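Local atomic coordinates of phosphoacetylglucosamine mutase (Aspergillus lentulus, PDB entry 5O9X), a protein that catalyses the interconversion of N-acetylglucosamine 6-phosphate and N-acetylglucosamine 1-phosphate. Residues K160-T164 with P165-Y169. The protein carries 1 engineered substitution. Sequence-based numbering, arbitrary orientation.
Sequences KFMTT and PQLHY. Unlike the reference sequence in segment 160-164: Phe161 (reference Tyr).
With chi1 of Thr163 at 66°, OG1 stands between its own backbone N and carbonyl carbon and faces the first turn of the helix, while Gln166, its CG beside the backbone N (chi1 -75°) and its chain extended beyond, reaches back toward the strand end. The two residues thereby form a capping box. Gln166 N donates to Thr163 OG1 at 3.1 Å, and in return Thr163 N donates to Gln166 OE1, also at 3.1 Å, tilted 30° from the plane of the amide carbonyl. Threonine suits the N-cap because its short hydroxyl can take up an amide that the first turn cannot satisfy; glutamine is long enough to return the bond, and its other amide atom, NE2, binds Tyr192 OH. Proline fits just after Thr164, where its missing N-H costs the helix no bond. The regular helical pattern then begins, with Leu167 N reaching Thr163 O at 3.2 Å. Thr164 O is gripped twice by His168: by the backbone N, nearly in line with the C=O, and by ND1 at 3.1 Å, which lies above the carbonyl plane although the oxygen sits in the plane of the imidazole. This second bond helps to set the ring's rotation, and Thr164 CG2 lies 3.6 Å from His168 CE1. Met162 supplies a flexible apolar arm: bent at chi3, it sets CE 3.9 Å from Leu167 CB. Thr164 OG1 hydrogen-bonds Asp286 OD2, and the side chain of Thr164 lies about 7 Å from the bound glucose 1,6-bisphosphate. In the alpha/beta/alpha domain I this turn links edge strand 155-161 to helix 164-176; Met162 and Leu167 pack on Ala131 of strand 127-132, His168 touches strand 75-81, and Gln166 meets helix 188-202.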
loop_
_atom_site.group_PDB
_atom_site.type_symbol
_atom_site.label_atom_id
_atom_site.label_comp_id
_atom_site.label_asym_id
_atom_site.label_seq_id
_atom_site.Cartn_x
_atom_site.Cartn_y
_atom_site.Cartn_z
ATOM N N LYS A 160 -2.293 -9.230 17.725
ATOM C CA LYS A 160 -0.969 -9.943 17.600
ATOM C C LYS A 160 -0.338 -9.667 16.207
ATOM O O LYS A 160 -0.333 -8.492 15.797
ATOM C CB LYS A 160 -1.045 -11.458 17.939
ATOM C CG LYS A 160 -1.703 -11.757 19.351
ATOM C CD LYS A 160 -0.838 -11.049 20.366
ATOM C CE LYS A 160 -1.130 -11.339 21.822
ATOM N NZ LYS A 160 -0.205 -10.363 22.496
ATOM N N PHE A 161 0.149 -10.719 15.513
ATOM C CA PHE A 161 0.796 -10.553 14.230
ATOM C C PHE A 161 -0.237 -10.655 13.101
ATOM O O PHE A 161 -0.942 -11.707 12.955
ATOM C CB PHE A 161 1.858 -11.672 14.033
ATOM C CG PHE A 161 3.000 -11.564 15.011
ATOM C CD1 PHE A 161 4.075 -10.699 14.768
ATOM C CD2 PHE A 161 2.964 -12.281 16.203
ATOM C CE1 PHE A 161 5.158 -10.586 15.707
ATOM C CE2 PHE A 161 4.019 -12.156 17.148
ATOM C CZ PHE A 161 5.134 -11.359 16.881
ATOM N N MET A 162 -0.270 -9.635 12.253
ATOM C CA MET A 162 -1.131 -9.658 11.070
ATOM C C MET A 162 -0.456 -8.841 9.983
ATOM O O MET A 162 0.425 -8.007 10.251
ATOM C CB MET A 162 -2.517 -9.011 11.399
ATOM C CG MET A 162 -3.354 -9.812 12.433
ATOM S SD MET A 162 -5.153 -9.643 12.226
ATOM C CE MET A 162 -5.237 -7.953 12.301
ATOM N N THR A 163 -0.902 -9.044 8.743
ATOM C CA THR A 163 -0.405 -8.230 7.606
ATOM C C THR A 163 -1.170 -6.921 7.747
ATOM O O THR A 163 -2.190 -6.865 8.480
ATOM C CB THR A 163 -0.788 -8.898 6.231
ATOM O OG1 THR A 163 -2.185 -8.891 6.044
ATOM C CG2 THR A 163 -0.300 -10.361 6.134
ATOM N N THR A 164 -0.640 -5.851 7.154
ATOM C CA THR A 164 -1.358 -4.584 7.144
ATOM C C THR A 164 -2.791 -4.723 6.631
ATOM O O THR A 164 -3.701 -4.211 7.256
ATOM C CB THR A 164 -0.496 -3.543 6.420
ATOM O OG1 THR A 164 0.650 -3.284 7.261
ATOM C CG2 THR A 164 -1.254 -2.192 6.205
ATOM N N PRO A 165 -2.993 -5.349 5.464
ATOM C CA PRO A 165 -4.369 -5.423 4.966
ATOM C C PRO A 165 -5.291 -6.252 5.877
ATOM O O PRO A 165 -6.477 -5.935 5.958
ATOM C CB PRO A 165 -4.219 -6.190 3.626
ATOM C CG PRO A 165 -2.818 -5.965 3.201
ATOM C CD PRO A 165 -1.994 -5.759 4.447
ATOM N N GLN A 166 -4.760 -7.282 6.567
ATOM C CA GLN A 166 -5.607 -7.990 7.614
ATOM C C GLN A 166 -6.134 -7.031 8.666
ATOM O O GLN A 166 -7.342 -7.110 9.021
ATOM C CB GLN A 166 -4.887 -9.136 8.284
ATOM C CG GLN A 166 -4.821 -10.330 7.352
ATOM C CD GLN A 166 -4.011 -11.469 7.981
ATOM O OE1 GLN A 166 -3.058 -11.248 8.801
ATOM N NE2 GLN A 166 -4.388 -12.693 7.622
ATOM N N LEU A 167 -5.258 -6.160 9.181
ATOM C CA LEU A 167 -5.702 -5.176 10.171
ATOM C C LEU A 167 -6.798 -4.221 9.564
ATOM O O LEU A 167 -7.837 -3.997 10.188
ATOM C CB LEU A 167 -4.455 -4.447 10.827
ATOM C CG LEU A 167 -5.128 -3.513 11.814
ATOM C CD1 LEU A 167 -5.601 -4.058 13.163
ATOM C CD2 LEU A 167 -4.585 -2.121 11.817
ATOM N N HIS A 168 -6.562 -3.622 8.365
ATOM C CA HIS A 168 -7.625 -2.803 7.719
ATOM C C HIS A 168 -8.971 -3.562 7.549
ATOM O O HIS A 168 -10.098 -3.002 7.752
ATOM C CB HIS A 168 -7.137 -2.432 6.316
ATOM C CG HIS A 168 -6.200 -1.279 6.290
ATOM N ND1 HIS A 168 -4.895 -1.368 6.715
ATOM C CD2 HIS A 168 -6.388 0.010 5.893
ATOM C CE1 HIS A 168 -4.295 -0.204 6.506
ATOM N NE2 HIS A 168 -5.192 0.658 6.051
ATOM N N TYR A 169 -8.872 -4.821 7.143
ATOM C CA TYR A 169 -10.042 -5.731 7.027
ATOM C C TYR A 169 -10.788 -5.864 8.363
ATOM O O TYR A 169 -12.018 -5.731 8.389
ATOM C CB TYR A 169 -9.616 -7.145 6.470
ATOM C CG TYR A 169 -10.630 -8.197 6.700
ATOM C CD1 TYR A 169 -11.638 -8.470 5.683
ATOM C CD2 TYR A 169 -10.678 -8.916 7.895
ATOM C CE1 TYR A 169 -12.595 -9.464 5.888
ATOM C CE2 TYR A 169 -11.663 -9.885 8.099
ATOM C CZ TYR A 169 -12.617 -10.144 7.110
ATOM O OH TYR A 169 -13.611 -11.128 7.333
#